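Local coordinates for protein GCN5-related N-acetyltransferase (Ralstonia eutropha JMP134, PDB 2Q0Y) that probably transfers an acyl group, as a member of the GCN5-related N-acetyltransferase (GNAT) family, and carries bound zinc and magnesium ions in the crystal, at residues 52-60 against 104-115; 65-75 against 85-96. All coordinates share one frame; numbering follows the deposited sequence. Where two conformers were deposited one is given.

Interaction 1 of 2, residues 52-60 against 104-115. With ZN (zinc ion), chain B; EDO (1,2-ethanediol), chain F.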
loop_
_atom_site.group_PDB
_atom_site.type_symbol
_atom_site.label_atom_id
_atom_site.label_comp_id
_atom_site.label_asym_id
_atom_site.label_seq_id
_atom_site.Cartn_x
_atom_site.Cartn_y
_atom_site.Cartn_z
ATOM N N SER A 52 16.495 3.638 3.499
ATOM C CA SER A 52 15.107 3.189 3.472
ATOM C C SER A 52 14.559 3.149 2.042
ATOM O O SER A 52 13.570 2.469 1.782
ATOM C CB SER A 52 14.218 4.010 4.412
ATOM O OG SER A 52 14.250 5.374 4.129
ATOM N N TYR A 53 15.175 3.904 1.123
ATOM C CA TYR A 53 14.982 3.710 -0.307
ATOM C C TYR A 53 16.257 3.145 -0.879
ATOM O O TYR A 53 17.311 3.794 -0.841
ATOM C CB TYR A 53 14.635 5.028 -1.012
ATOM C CG TYR A 53 14.259 4.878 -2.472
ATOM C CD1 TYR A 53 15.223 4.712 -3.458
ATOM C CD2 TYR A 53 12.931 4.893 -2.876
ATOM C CE1 TYR A 53 14.857 4.560 -4.788
ATOM C CE2 TYR A 53 12.566 4.735 -4.192
ATOM C CZ TYR A 53 13.536 4.589 -5.156
ATOM O OH TYR A 53 13.205 4.443 -6.483
ATOM N N PHE A 54 16.157 1.929 -1.401
ATOM C CA PHE A 54 17.307 1.218 -1.911
ATOM C C PHE A 54 16.954 0.786 -3.342
ATOM O O PHE A 54 15.854 1.017 -3.823
ATOM C CB PHE A 54 17.661 0.033 -0.998
ATOM C CG PHE A 54 18.839 -0.788 -1.490
ATOM C CD1 PHE A 54 20.133 -0.267 -1.477
ATOM C CD2 PHE A 54 18.648 -2.084 -1.991
ATOM C CE1 PHE A 54 21.229 -1.027 -1.948
ATOM C CE2 PHE A 54 19.737 -2.838 -2.470
ATOM C CZ PHE A 54 21.027 -2.297 -2.447
ATOM N N GLY A 55 17.903 0.205 -4.048
ATOM C CA GLY A 55 17.610 -0.324 -5.359
ATOM C C GLY A 55 18.858 -0.589 -6.144
ATOM O O GLY A 55 19.972 -0.648 -5.585
ATOM N N TRP A 56 18.677 -0.701 -7.457
ATOM C CA TRP A 56 19.741 -1.145 -8.326
ATOM C C TRP A 56 19.695 -0.345 -9.611
ATOM O O TRP A 56 18.612 0.075 -10.053
ATOM C CB TRP A 56 19.568 -2.635 -8.641
ATOM C CG TRP A 56 19.423 -3.528 -7.438
ATOM C CD1 TRP A 56 18.256 -3.979 -6.874
ATOM C CD2 TRP A 56 20.483 -4.085 -6.661
ATOM N NE1 TRP A 56 18.533 -4.783 -5.782
ATOM C CE2 TRP A 56 19.893 -4.855 -5.631
ATOM C CE3 TRP A 56 21.873 -3.993 -6.725
ATOM C CZ2 TRP A 56 20.658 -5.545 -4.683
ATOM C CZ3 TRP A 56 22.636 -4.690 -5.793
ATOM C CH2 TRP A 56 22.028 -5.444 -4.783
ATOM N N VAL A 57 20.859 -0.152 -10.214
ATOM C CA VAL A 57 20.999 0.565 -11.480
ATOM C C VAL A 57 21.675 -0.357 -12.508
ATOM O O VAL A 57 22.667 -1.009 -12.197
ATOM C CB VAL A 57 21.834 1.847 -11.275
ATOM C CG1 VAL A 57 22.050 2.585 -12.569
ATOM C CG2 VAL A 57 21.152 2.765 -10.230
HETATM N N MSE A 58 21.127 -0.441 -13.723
HETATM C CA MSE A 58 21.791 -1.145 -14.824
HETATM C C MSE A 58 22.543 -0.142 -15.695
HETATM O O MSE A 58 21.978 0.864 -16.142
HETATM C CB MSE A 58 20.788 -1.906 -15.691
HETATM C CG MSE A 58 21.412 -2.862 -16.679
HETATM SE SE MSE A 58 22.089 -4.450 -15.746
HETATM C CE MSE A 58 20.423 -5.258 -15.286
ATOM N N GLU A 59 23.814 -0.429 -15.939
ATOM C CA GLU A 59 24.689 0.454 -16.696
ATOM C C GLU A 59 25.329 -0.248 -17.886
ATOM O O GLU A 59 25.621 -1.434 -17.826
ATOM C CB GLU A 59 25.826 0.973 -15.817
ATOM C CG GLU A 59 25.386 1.650 -14.571
ATOM C CD GLU A 59 26.536 2.299 -13.864
ATOM O OE1 GLU A 59 27.618 1.682 -13.795
ATOM O OE2 GLU A 59 26.348 3.430 -13.391
ATOM N N GLU A 60 25.493 0.514 -18.962
ATOM C CA GLU A 60 26.203 0.079 -20.153
ATOM C C GLU A 60 27.499 0.867 -20.187
ATOM O O GLU A 60 27.486 2.085 -20.325
ATOM C CB GLU A 60 25.385 0.353 -21.430
ATOM C CG GLU A 60 26.168 0.158 -22.726
ATOM C CD GLU A 60 25.328 0.313 -23.981
ATOM O OE1 GLU A 60 24.142 0.657 -23.861
ATOM O OE2 GLU A 60 25.865 0.084 -25.097
ATOM N N ILE A 104 16.336 -6.484 -19.378
ATOM C CA ILE A 104 16.751 -5.605 -18.272
ATOM C C ILE A 104 15.715 -5.478 -17.173
ATOM O O ILE A 104 16.060 -5.555 -15.982
ATOM C CB ILE A 104 17.184 -4.211 -18.789
ATOM C CG1 ILE A 104 18.434 -4.383 -19.644
ATOM C CG2 ILE A 104 17.446 -3.234 -17.627
ATOM C CD1 ILE A 104 18.825 -3.137 -20.388
ATOM N N GLY A 105 14.460 -5.244 -17.538
ATOM C CA GLY A 105 13.405 -5.106 -16.556
ATOM C C GLY A 105 13.259 -6.363 -15.705
ATOM O O GLY A 105 13.146 -6.296 -14.486
ATOM N N GLN A 106 13.270 -7.513 -16.348
ATOM C CA GLN A 106 13.195 -8.781 -15.613
ATOM C C GLN A 106 14.414 -8.989 -14.715
ATOM O O GLN A 106 14.288 -9.439 -13.574
ATOM C CB GLN A 106 13.014 -9.935 -16.583
ATOM C CG GLN A 106 12.953 -11.285 -15.886
ATOM C CD GLN A 106 12.451 -12.400 -16.772
ATOM O OE1 GLN A 106 12.329 -12.241 -17.984
ATOM N NE2 GLN A 106 12.154 -13.544 -16.163
ATOM N N ALA A 107 15.594 -8.609 -15.206
ATOM C CA ALA A 107 16.829 -8.703 -14.416
ATOM C C ALA A 107 16.779 -7.831 -13.158
ATOM O O ALA A 107 17.139 -8.280 -12.066
ATOM C CB ALA A 107 18.010 -8.337 -15.255
ATOM N N LEU A 108 16.317 -6.596 -13.301
ATOM C CA LEU A 108 16.150 -5.706 -12.153
ATOM C C LEU A 108 15.079 -6.216 -11.194
ATOM O O LEU A 108 15.260 -6.163 -9.978
ATOM C CB LEU A 108 15.826 -4.281 -12.605
ATOM C CG LEU A 108 16.993 -3.526 -13.249
ATOM C CD1 LEU A 108 16.553 -2.188 -13.812
ATOM C CD2 LEU A 108 18.116 -3.322 -12.259
HETATM N N MSE A 109 13.972 -6.725 -11.727
HETATM C CA MSE A 109 12.972 -7.331 -10.856
HETATM C C MSE A 109 13.555 -8.510 -10.084
HETATM O O MSE A 109 13.279 -8.675 -8.898
HETATM C CB MSE A 109 11.755 -7.777 -11.646
HETATM C CG MSE A 109 10.853 -6.648 -12.117
HETATM SE SE MSE A 109 9.855 -5.822 -10.692
HETATM C CE MSE A 109 8.734 -7.333 -10.145
ATOM N N ASN A 110 14.352 -9.333 -10.750
ATOM C CA ASN A 110 14.987 -10.464 -10.081
ATOM C C ASN A 110 15.891 -10.004 -8.956
ATOM O O ASN A 110 15.892 -10.613 -7.870
ATOM C CB ASN A 110 15.804 -11.304 -11.074
ATOM C CG ASN A 110 14.948 -12.209 -11.931
ATOM O OD1 ASN A 110 13.854 -12.596 -11.554
ATOM N ND2 ASN A 110 15.477 -12.584 -13.089
ATOM N N ARG A 111 16.658 -8.940 -9.201
ATOM C CA ARG A 111 17.521 -8.383 -8.154
ATOM C C ARG A 111 16.714 -7.868 -6.962
ATOM O O ARG A 111 17.105 -8.064 -5.811
ATOM C CB ARG A 111 18.398 -7.241 -8.658
ATOM C CG ARG A 111 19.612 -7.659 -9.456
ATOM C CD ARG A 111 20.891 -7.890 -8.587
ATOM N NE ARG A 111 20.778 -8.982 -7.606
ATOM C CZ ARG A 111 20.632 -10.285 -7.899
ATOM N NH1 ARG A 111 20.580 -10.723 -9.163
ATOM N NH2 ARG A 111 20.536 -11.174 -6.910
ATOM N N ALA A 112 15.615 -7.180 -7.240
ATOM C CA ALA A 112 14.760 -6.657 -6.181
ATOM C C ALA A 112 14.144 -7.776 -5.366
ATOM O O ALA A 112 14.160 -7.728 -4.127
ATOM C CB ALA A 112 13.664 -5.761 -6.769
ATOM N N GLU A 113 13.575 -8.768 -6.038
ATOM C CA GLU A 113 12.976 -9.902 -5.330
ATOM C C GLU A 113 14.022 -10.667 -4.490
ATOM O O GLU A 113 13.737 -11.071 -3.366
ATOM C CB GLU A 113 12.282 -10.849 -6.286
ATOM C CG GLU A 113 11.069 -10.210 -6.970
ATOM C CD GLU A 113 10.388 -11.121 -7.977
ATOM O OE1 GLU A 113 10.670 -12.342 -8.023
ATOM O OE2 GLU A 113 9.593 -10.579 -8.762
ATOM N N ALA A 114 15.223 -10.843 -5.034
ATOM C CA ALA A 114 16.304 -11.530 -4.315
ATOM C C ALA A 114 16.739 -10.755 -3.074
ATOM O O ALA A 114 17.073 -11.354 -2.053
ATOM C CB ALA A 114 17.486 -11.746 -5.224
ATOM N N GLU A 115 16.746 -9.426 -3.178
ATOM C CA GLU A 115 17.063 -8.572 -2.046
ATOM C C GLU A 115 16.025 -8.754 -0.938
ATOM O O GLU A 115 16.381 -8.905 0.220
ATOM C CB GLU A 115 17.165 -7.114 -2.489
ATOM C CG GLU A 115 17.530 -6.169 -1.389
ATOM C CD GLU A 115 18.957 -6.358 -0.889
ATOM O OE1 GLU A 115 19.789 -6.878 -1.647
ATOM O OE2 GLU A 115 19.231 -5.978 0.280
HETATM ZN ZN ZN B . 23.202 0.103 -25.695
HETATM C C1 EDO F . 13.260 -4.507 -20.350
HETATM O O1 EDO F . 13.716 -5.787 -19.965
HETATM C C2 EDO F . 11.824 -4.320 -19.936
HETATM O O2 EDO F . 11.420 -3.001 -20.304
#
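In the GNAT fold of this protein, residues 104-115 of helix 104-118 pack on one face of the central sheet, and strand 54-60 meets them through Phe54, Trp56 and Met58, every second residue. The two short axes run at 152° to each other and approach to 8.6 Å. No hydrogen bond crosses between them; the contact is made by side chains, with Trp56 in the middle. CB of Arg111 sits over the face of its five-membered ring, 3.8 Å from the centroid, a CH-pi contact. The arginine then bends at chi2 and chi3 along that same face, its guanidinium plane steeply inclined to the indole and CZ too distant for more than a weak cation-pi attraction. On the opposite face, toward the rim, lies CE2 of Phe54, so the indole is held between the two. Glu115 OE1 reaches the ring's edge near its plane, 3.4 Å from Trp56 CZ2, while OE2 of the same carboxylate forms a salt bridge with Arg119. Closer to the start of the helix, CD2 of Leu108 packs against Trp56 CB at 4.0 Å. Met58, a selenomethionine, has CG anti to its backbone N (chi1 -169°) and then curls, which lays CB and CG beside Ile104 CG2 and brings CE to 3.9 Å from Ala107 CB. At the strand's far end Glu60 OE1 binds zinc at 2.1 Å together with His99. On the neighbouring strands, Ile104 and Leu108 also rest on Ala66 of strand 63-74, and Val95, Leu93 and Ile90 of strand 86-95 meet Ile104, Leu108 and Ala112.

Interaction 2 of 2, residues 65-75 against 85-96. With FMT (formic acid), chain I; FMT (formic acid), chain G.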
loop_
_atom_site.group_PDB
_atom_site.type_symbol
_atom_site.label_atom_id
_atom_site.label_comp_id
_atom_site.label_asym_id
_atom_site.label_seq_id
_atom_site.Cartn_x
_atom_site.Cartn_y
_atom_site.Cartn_z
ATOM N N LEU A 65 21.253 3.059 -17.689
ATOM C CA LEU A 65 20.195 2.832 -18.680
ATOM C C LEU A 65 18.855 2.480 -18.038
ATOM O O LEU A 65 17.820 2.525 -18.694
ATOM C CB LEU A 65 20.567 1.632 -19.565
ATOM C CG LEU A 65 21.729 1.670 -20.537
ATOM C CD1 LEU A 65 21.651 0.422 -21.349
ATOM C CD2 LEU A 65 21.682 2.891 -21.434
ATOM N N ALA A 66 18.890 2.062 -16.777
ATOM C CA ALA A 66 17.692 1.571 -16.102
ATOM C C ALA A 66 17.898 1.578 -14.605
ATOM O O ALA A 66 19.022 1.565 -14.111
ATOM C CB ALA A 66 17.359 0.167 -16.554
ATOM N N GLY A 67 16.792 1.552 -13.875
ATOM C CA GLY A 67 16.849 1.511 -12.433
ATOM C C GLY A 67 15.585 0.938 -11.847
ATOM O O GLY A 67 14.553 0.869 -12.518
ATOM N N ILE A 68 15.679 0.535 -10.588
ATOM C CA ILE A 68 14.544 0.052 -9.821
ATOM C C ILE A 68 14.710 0.503 -8.375
ATOM O O ILE A 68 15.839 0.698 -7.887
ATOM C CB ILE A 68 14.392 -1.482 -9.945
ATOM C CG1 ILE A 68 13.005 -1.955 -9.468
ATOM C CG2 ILE A 68 15.541 -2.200 -9.211
ATOM C CD1 ILE A 68 12.725 -3.414 -9.855
ATOM N N GLY A 69 13.579 0.713 -7.709
ATOM C CA GLY A 69 13.567 1.115 -6.306
ATOM C C GLY A 69 12.894 0.058 -5.452
ATOM O O GLY A 69 11.976 -0.629 -5.916
ATOM N N LEU A 70 13.317 -0.046 -4.195
ATOM C CA LEU A 70 12.690 -0.954 -3.248
ATOM C C LEU A 70 12.696 -0.386 -1.833
ATOM O O LEU A 70 13.608 0.326 -1.434
ATOM C CB LEU A 70 13.343 -2.344 -3.287
ATOM C CG LEU A 70 14.768 -2.572 -2.814
ATOM C CD1 LEU A 70 14.863 -2.928 -1.304
ATOM C CD2 LEU A 70 15.413 -3.703 -3.655
HETATM N N MSE A 71 11.633 -0.706 -1.114
HETATM C CA MSE A 71 11.440 -0.299 0.260
HETATM C C MSE A 71 10.862 -1.471 1.016
HETATM O O MSE A 71 10.304 -2.389 0.424
HETATM C CB MSE A 71 10.470 0.876 0.324
HETATM C CG MSE A 71 10.865 2.056 -0.548
HETATM SE SE MSE A 71 9.468 3.389 -0.523
HETATM C CE MSE A 71 9.902 3.977 1.057
ATOM N N VAL A 72 11.038 -1.448 2.327
ATOM C CA VAL A 72 10.346 -2.377 3.214
ATOM C C VAL A 72 9.480 -1.468 4.070
ATOM O O VAL A 72 9.995 -0.676 4.863
ATOM C CB VAL A 72 11.322 -3.202 4.051
ATOM C CG1 VAL A 72 10.577 -4.121 5.016
ATOM C CG2 VAL A 72 12.223 -4.019 3.141
ATOM N N ILE A 73 8.172 -1.531 3.863
ATOM C CA ILE A 73 7.257 -0.619 4.527
ATOM C C ILE A 73 6.599 -1.268 5.726
ATOM O O ILE A 73 6.358 -2.479 5.739
ATOM C CB ILE A 73 6.220 -0.058 3.561
ATOM C CG1 ILE A 73 5.317 -1.146 3.008
ATOM C CG2 ILE A 73 6.944 0.639 2.391
ATOM C CD1 ILE A 73 4.200 -0.614 2.111
ATOM N N GLU A 74 6.310 -0.454 6.736
ATOM C CA GLU A 74 5.557 -0.922 7.890
ATOM C C GLU A 74 4.146 -1.304 7.455
ATOM O O GLU A 74 3.539 -0.613 6.656
ATOM C CB GLU A 74 5.503 0.166 8.962
ATOM C CG GLU A 74 6.829 0.415 9.624
ATOM C CD GLU A 74 6.712 1.325 10.848
ATOM O OE1 GLU A 74 5.631 1.939 11.046
ATOM O OE2 GLU A 74 7.706 1.411 11.612
ATOM N N TRP A 75 3.642 -2.424 7.969
ATOM C CA TRP A 75 2.333 -2.921 7.627
ATOM C C TRP A 75 1.802 -3.810 8.753
ATOM O O TRP A 75 2.570 -4.541 9.355
ATOM C CB TRP A 75 2.376 -3.712 6.318
ATOM C CG TRP A 75 1.079 -3.716 5.648
ATOM C CD1 TRP A 75 0.107 -4.658 5.735
ATOM C CD2 TRP A 75 0.558 -2.672 4.824
ATOM N NE1 TRP A 75 -0.996 -4.273 5.001
ATOM C CE2 TRP A 75 -0.742 -3.055 4.434
ATOM C CE3 TRP A 75 1.065 -1.449 4.382
ATOM C CZ2 TRP A 75 -1.541 -2.261 3.614
ATOM C CZ3 TRP A 75 0.261 -0.649 3.579
ATOM C CH2 TRP A 75 -1.011 -1.068 3.191
ATOM N N ASP A 85 5.282 -7.624 10.480
ATOM C CA ASP A 85 4.643 -6.313 10.467
ATOM C C ASP A 85 5.281 -5.410 9.395
ATOM O O ASP A 85 5.564 -4.219 9.619
ATOM C CB ASP A 85 4.719 -5.657 11.852
ATOM C CG ASP A 85 6.146 -5.451 12.336
ATOM O OD1 ASP A 85 7.108 -5.959 11.703
ATOM O OD2 ASP A 85 6.298 -4.789 13.373
ATOM N N LYS A 86 5.498 -5.993 8.225
ATOM C CA LYS A 86 6.144 -5.302 7.115
ATOM C C LYS A 86 5.780 -5.995 5.803
ATOM O O LYS A 86 5.349 -7.163 5.795
ATOM C CB LYS A 86 7.662 -5.267 7.300
ATOM C CG LYS A 86 8.317 -6.631 7.357
ATOM C CD LYS A 86 9.749 -6.571 7.912
ATOM C CE LYS A 86 10.339 -7.979 8.138
ATOM N NZ LYS A 86 11.769 -7.923 8.622
ATOM N N ARG A 87 5.943 -5.265 4.703
ATOM C CA ARG A 87 5.937 -5.869 3.388
ATOM C C ARG A 87 6.927 -5.147 2.468
ATOM O O ARG A 87 7.295 -3.993 2.709
ATOM C CB ARG A 87 4.516 -5.964 2.805
ATOM C CG ARG A 87 3.714 -4.740 2.838
ATOM C CD ARG A 87 2.351 -4.936 2.123
ATOM N NE ARG A 87 1.429 -5.864 2.785
ATOM C CZ ARG A 87 0.171 -6.077 2.395
ATOM N NH1 ARG A 87 -0.342 -5.406 1.370
ATOM N NH2 ARG A 87 -0.601 -6.943 3.028
ATOM N N GLY A 88 7.401 -5.865 1.462
ATOM C CA GLY A 88 8.268 -5.286 0.450
ATOM C C GLY A 88 7.459 -4.434 -0.505
ATOM O O GLY A 88 6.277 -4.703 -0.755
ATOM N N TYR A 89 8.092 -3.388 -1.030
ATOM C CA TYR A 89 7.462 -2.513 -2.009
ATOM C C TYR A 89 8.473 -2.199 -3.117
ATOM O O TYR A 89 9.601 -1.796 -2.833
ATOM C CB TYR A 89 6.928 -1.219 -1.359
ATOM C CG TYR A 89 6.164 -0.376 -2.358
ATOM C CD1 TYR A 89 5.046 -0.902 -3.007
ATOM C CD2 TYR A 89 6.543 0.920 -2.666
ATOM C CE1 TYR A 89 4.348 -0.180 -3.943
ATOM C CE2 TYR A 89 5.832 1.661 -3.618
ATOM C CZ TYR A 89 4.739 1.099 -4.259
ATOM O OH TYR A 89 3.985 1.800 -5.221
ATOM N N ILE A 90 8.066 -2.421 -4.355
ATOM C CA ILE A 90 8.883 -2.135 -5.527
ATOM C C ILE A 90 8.275 -0.942 -6.246
ATOM O O ILE A 90 7.061 -0.866 -6.423
ATOM C CB ILE A 90 8.974 -3.367 -6.474
ATOM C CG1 ILE A 90 9.643 -4.529 -5.738
ATOM C CG2 ILE A 90 9.717 -3.016 -7.772
ATOM C CD1 ILE A 90 9.713 -5.805 -6.512
ATOM N N LEU A 91 9.129 -0.012 -6.652
ATOM C CA LEU A 91 8.690 1.188 -7.341
ATOM C C LEU A 91 9.764 1.737 -8.275
ATOM O O LEU A 91 10.948 1.372 -8.183
ATOM C CB LEU A 91 8.249 2.279 -6.348
ATOM C CG LEU A 91 9.302 2.977 -5.494
ATOM C CD1 LEU A 91 8.748 4.241 -4.852
ATOM C CD2 LEU A 91 9.914 2.059 -4.437
ATOM N N ASN A 92 9.328 2.619 -9.176
ATOM C CA ASN A 92 10.218 3.349 -10.074
ATOM C C ASN A 92 11.077 2.498 -11.007
ATOM O O ASN A 92 12.169 2.911 -11.388
ATOM C CB ASN A 92 11.133 4.303 -9.288
ATOM C CG ASN A 92 10.374 5.395 -8.585
ATOM O OD1 ASN A 92 9.310 5.813 -9.037
ATOM N ND2 ASN A 92 10.914 5.864 -7.467
ATOM N N LEU A 93 10.570 1.338 -11.424
ATOM C CA LEU A 93 11.234 0.570 -12.482
ATOM C C LEU A 93 11.109 1.324 -13.797
ATOM O O LEU A 93 9.992 1.562 -14.291
ATOM C CB LEU A 93 10.622 -0.826 -12.629
ATOM C CG LEU A 93 11.205 -1.661 -13.794
ATOM C CD1 LEU A 93 12.705 -1.857 -13.660
ATOM C CD2 LEU A 93 10.525 -3.000 -13.908
ATOM N N TYR A 94 12.256 1.694 -14.356
ATOM C CA TYR A 94 12.309 2.384 -15.637
ATOM C C TYR A 94 13.458 1.813 -16.441
ATOM O O TYR A 94 14.573 1.660 -15.920
ATOM C CB TYR A 94 12.487 3.889 -15.491
ATOM C CG TYR A 94 12.395 4.595 -16.834
ATOM C CD1 TYR A 94 11.157 4.747 -17.478
ATOM C CD2 TYR A 94 13.533 5.060 -17.485
ATOM C CE1 TYR A 94 11.067 5.371 -18.710
ATOM C CE2 TYR A 94 13.461 5.672 -18.721
ATOM C CZ TYR A 94 12.217 5.828 -19.340
ATOM O OH TYR A 94 12.155 6.443 -20.564
ATOM N N VAL A 95 13.185 1.517 -17.709
ATOM C CA VAL A 95 14.218 1.065 -18.636
ATOM C C VAL A 95 14.273 1.988 -19.857
ATOM O O VAL A 95 13.252 2.260 -20.495
ATOM C CB VAL A 95 13.977 -0.403 -19.095
ATOM C CG1 VAL A 95 15.085 -0.865 -20.016
ATOM C CG2 VAL A 95 13.865 -1.357 -17.921
ATOM N N ASP A 96 15.471 2.456 -20.202
ATOM C CA ASP A 96 15.675 3.286 -21.396
ATOM C C ASP A 96 14.934 2.682 -22.596
ATOM O O ASP A 96 15.077 1.506 -22.867
ATOM C CB ASP A 96 17.161 3.397 -21.739
ATOM C CG ASP A 96 17.409 4.132 -23.040
ATOM O OD1 ASP A 96 17.247 5.361 -23.052
ATOM O OD2 ASP A 96 17.767 3.493 -24.056
HETATM C C FMT I . 12.912 -11.543 8.763
HETATM O O1 FMT I . 12.276 -12.584 8.557
HETATM O O2 FMT I . 12.452 -10.430 8.474
HETATM C C FMT G . -5.042 -4.657 6.439
HETATM O O1 FMT G . -3.896 -4.954 6.243
HETATM O O2 FMT G . -5.924 -5.424 6.144
#
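With CG set between its backbone N and carbonyl carbon (chi1 50°) and the chain turned at chi3 (67°), Arg87 folds its guanidinium back over Trp75, whose own CG stands anti to the backbone N. The pair sits at the loop end of an antiparallel beta hairpin, strands 63-74 and 86-95. The guanidinium lies flat on the indole, planes 19° apart and CZ 3.6 Å from the centroid of the five-membered ring, a cation-pi stack in which Arg87 NE also bonds to His81. Along the ladder, paired backbone bonds join Met71 with Tyr89 and Ile73 with Arg87. Between the Gly67-Tyr94 and Gly69-Leu91 pairs, Asn92 and Leu93 face Ile68 alone: a beta bulge in strand 86-95, where Asn92 has a left-handed backbone conformation. Asn92 bonds to Arg19 and Tyr53, and in GNAT enzymes a bulge on this strand typically lies beside the acetyl-CoA site. Beside it Ile68 packs its CD1 on Ile90 CG2 at 3.7 Å and its CB on Leu93 CD1. On the other face Met71 CG touches Leu91 CD2. Trp75 and Tyr89 each meet the other's counterpart in the second subunit. At the far end, Asp96 N donates to Leu65 O at 2.8 Å.

In the fold
Interactions 1 and 2 lie about 9 Å apart, centre to centre, and share one mixed sheet. Along the chain the order is strand 54-60, strand 63-74, strand 86-95 and helix 104-118, so the hairpin of interaction 2 falls between the two partners of interaction 1. Strands 54-60 and 63-74 are neighbours, probably hydrogen-bonded from Phe54 O to Leu70 N and from Met58 O to Leu65 N. The helix that follows strand 86-95 thus crosses back over the hairpin to reach strand 54-60, covering one face of three successive strands. The Leu65/Asp96 end of the hairpin lies beside the zinc site, whereas its loop end meets the second subunit.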